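Local coordinates for tail protein, 43 kDa (Neisseria meningitidis MC58, PDB 3D37) that is of uncharacterised function but is probably a baseplate-type component of a phage-like tail, at residues 281-286 and 328-333. Residues are numbered along the deposited sequence; the frame is centred on the assembly and turned at random.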
ATOM      1  N   THR A 281      -1.841  27.489   2.707  1.00 26.98           N
ATOM      2  CA  THR A 281      -2.395  26.478   3.633  1.00 27.57           C
ATOM      3  C   THR A 281      -1.312  25.979   4.587  1.00 28.05           C
ATOM      4  O   THR A 281      -0.324  25.357   4.176  1.00 28.51           O
ATOM      5  CB  THR A 281      -3.067  25.291   2.858  1.00 26.94           C
ATOM      6  OG1 THR A 281      -3.955  25.825   1.872  1.00 29.16           O
ATOM      7  CG2 THR A 281      -3.863  24.431   3.755  1.00 27.97           C
ATOM      8  N   ILE A 282      -1.448  26.326   5.869  1.00 28.26           N
ATOM      9  CA  ILE A 282      -0.494  25.882   6.881  1.00 27.99           C
ATOM     10  C   ILE A 282      -1.112  24.818   7.770  1.00 28.52           C
ATOM     11  O   ILE A 282      -2.239  24.951   8.242  1.00 28.50           O
ATOM     12  CB  ILE A 282      -0.023  27.087   7.719  1.00 29.30           C
ATOM     13  CG1 ILE A 282       0.844  27.987   6.840  1.00 29.13           C
ATOM     14  CG2 ILE A 282       0.686  26.609   9.038  1.00 27.60           C
ATOM     15  CD1 ILE A 282       1.236  29.291   7.448  1.00 26.29           C
ATOM     16  N   THR A 283      -0.373  23.751   8.017  1.00 28.35           N
ATOM     17  CA  THR A 283      -0.794  22.762   8.959  1.00 28.25           C
ATOM     18  C   THR A 283       0.086  22.843  10.253  1.00 28.53           C
ATOM     19  O   THR A 283       1.331  22.918  10.145  1.00 27.11           O
ATOM     20  CB  THR A 283      -0.739  21.355   8.313  1.00 30.01           C
ATOM     21  OG1 THR A 283      -1.505  21.371   7.081  1.00 32.20           O
ATOM     22  CG2 THR A 283      -1.315  20.323   9.269  1.00 29.23           C
ATOM     23  N   VAL A 284      -0.600  22.887  11.418  1.00 27.77           N
ATOM     24  CA  VAL A 284      -0.009  22.973  12.748  1.00 27.52           C
ATOM     25  C   VAL A 284      -0.496  21.847  13.616  1.00 27.70           C
ATOM     26  O   VAL A 284      -1.538  21.262  13.374  1.00 27.66           O
ATOM     27  CB  VAL A 284      -0.192  24.337  13.464  1.00 27.18           C
ATOM     28  CG1 VAL A 284       0.611  25.405  12.773  1.00 26.23           C
ATOM     29  CG2 VAL A 284      -1.710  24.721  13.606  1.00 25.21           C
ATOM     30  N   GLY A 285       0.302  21.494  14.633  1.00 28.50           N
ATOM     31  CA  GLY A 285      -0.123  20.459  15.567  1.00 27.48           C
ATOM     32  C   GLY A 285      -1.032  21.177  16.567  1.00 27.30           C
ATOM     33  O   GLY A 285      -0.870  22.344  16.786  1.00 26.80           O
ATOM     34  N   GLY A 286      -1.959  20.460  17.180  1.00 28.45           N
ATOM     35  CA  GLY A 286      -2.932  21.088  18.129  1.00 28.67           C
ATOM     36  C   GLY A 286      -4.075  21.808  17.428  1.00 28.63           C
ATOM     37  O   GLY A 286      -4.180  21.803  16.183  1.00 28.51           O
ATOM     38  N   GLY A 328      -2.323  12.294  14.540  1.00 37.36           N
ATOM     39  CA  GLY A 328      -2.882  12.920  15.736  1.00 35.33           C
ATOM     40  C   GLY A 328      -3.699  14.196  15.476  1.00 33.43           C
ATOM     41  O   GLY A 328      -4.404  14.329  14.469  1.00 31.05           O
ATOM     42  N   THR A 329      -3.533  15.145  16.377  1.00 32.02           N
ATOM     43  CA  THR A 329      -4.308  16.389  16.447  1.00 32.08           C
ATOM     44  C   THR A 329      -3.618  17.512  15.681  1.00 29.60           C
ATOM     45  O   THR A 329      -2.510  17.859  15.971  1.00 29.57           O
ATOM     46  CB  THR A 329      -4.532  16.748  17.982  1.00 33.33           C
ATOM     47  OG1 THR A 329      -5.347  15.722  18.580  1.00 37.14           O
ATOM     48  CG2 THR A 329      -5.282  18.009  18.112  1.00 32.75           C
ATOM     49  N   GLN A 330      -4.293  18.072  14.691  1.00 27.24           N
ATOM     50  CA  GLN A 330      -3.799  19.186  13.906  1.00 28.40           C
ATOM     51  C   GLN A 330      -4.893  20.163  13.505  1.00 26.45           C
ATOM     52  O   GLN A 330      -6.055  19.879  13.658  1.00 27.37           O
ATOM     53  CB  GLN A 330      -3.133  18.627  12.603  1.00 27.36           C
ATOM     54  CG  GLN A 330      -1.886  17.660  12.849  1.00 29.28           C
ATOM     55  CD  GLN A 330      -1.556  16.994  11.529  1.00 30.47           C
ATOM     56  OE1 GLN A 330      -2.437  16.377  10.925  1.00 32.29           O
ATOM     57  NE2 GLN A 330      -0.330  17.116  11.081  1.00 32.09           N
ATOM     58  N   THR A 331      -4.462  21.303  12.973  1.00 26.86           N
ATOM     59  CA  THR A 331      -5.308  22.276  12.386  1.00 26.44           C
ATOM     60  C   THR A 331      -4.719  22.645  11.017  1.00 26.36           C
ATOM     61  O   THR A 331      -3.520  22.961  10.881  1.00 25.85           O
ATOM     62  CB  THR A 331      -5.572  23.552  13.300  1.00 27.19           C
ATOM     63  OG1 THR A 331      -5.824  23.131  14.649  1.00 26.59           O
ATOM     64  CG2 THR A 331      -6.810  24.389  12.759  1.00 25.13           C
ATOM     65  N   GLU A 332      -5.584  22.596  10.005  1.00 27.15           N
ATOM     66  CA  GLU A 332      -5.278  23.226   8.712  1.00 27.00           C
ATOM     67  C   GLU A 332      -5.800  24.603   8.695  1.00 25.55           C
ATOM     68  O   GLU A 332      -7.004  24.880   9.014  1.00 25.90           O
ATOM     69  CB  GLU A 332      -5.898  22.377   7.597  1.00 26.91           C
ATOM     70  CG  GLU A 332      -5.936  23.040   6.228  1.00 30.28           C
ATOM     71  CD  GLU A 332      -6.714  22.143   5.207  1.00 31.82           C
ATOM     72  OE1 GLU A 332      -6.267  20.965   5.098  1.00 34.04           O
ATOM     73  OE2 GLU A 332      -7.718  22.647   4.591  1.00 29.45           O
ATOM     74  N   LEU A 333      -4.913  25.514   8.342  1.00 26.16           N
ATOM     75  CA  LEU A 333      -5.191  26.945   8.332  1.00 25.45           C
ATOM     76  C   LEU A 333      -5.140  27.455   6.885  1.00 25.97           C
ATOM     77  O   LEU A 333      -4.082  27.395   6.247  1.00 25.31           O
ATOM     78  CB  LEU A 333      -4.195  27.699   9.222  1.00 26.04           C
ATOM     79  CG  LEU A 333      -3.989  27.188  10.678  1.00 28.28           C
ATOM     80  CD1 LEU A 333      -2.767  27.884  11.268  1.00 28.25           C
ATOM     81  CD2 LEU A 333      -5.250  27.413  11.518  1.00 25.31           C
TER
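Val-284 and Thr-331 face each other as a hydrogen-bonded pair of an antiparallel sheet, each backbone N giving its hydrogen to the other residue's O at 3.0 Å. Ile-282 and Leu-333 form the next such pair. On their shared, buried face the beta-branched Ile-282 and Val-284 suit extended chain, and Leu-333 CD1 rests against both, 4.1 Å from Val-284 CG2 and 4.3 Å from Ile-282 CG2. Thr-331 is buried here too, its hydroxyl satisfied: with chi1 -43° OG1 lies beside its own backbone N and donates to Gly-286 O at 2.6 Å, on a lone pair of that carbonyl. Gly-286, with positive phi, bends the chain as the strand ends, while its N bonds to Thr-329 O from above the carbonyl plane.

The opposite face is polar and partly open to solvent. Its residues pair packing carbons with polar ends: Thr-281 CG2 meets Glu-332 CG at 3.5 Å, and Thr-283 CG2 lies 3.8 Å from Gln-330 NE2, while Glu-332 forms salt bridges to Arg-320 and Arg-334 and Gln-330 bonds to Glu-201.

Strand 202-208 flanks 278-285 and strand 310-324 flanks 330-337, so that strands 278-285 and 330-337 each have a neighbour on both sides, while Leu-189 of strand 187-191 packs on Val-284 and Leu-333.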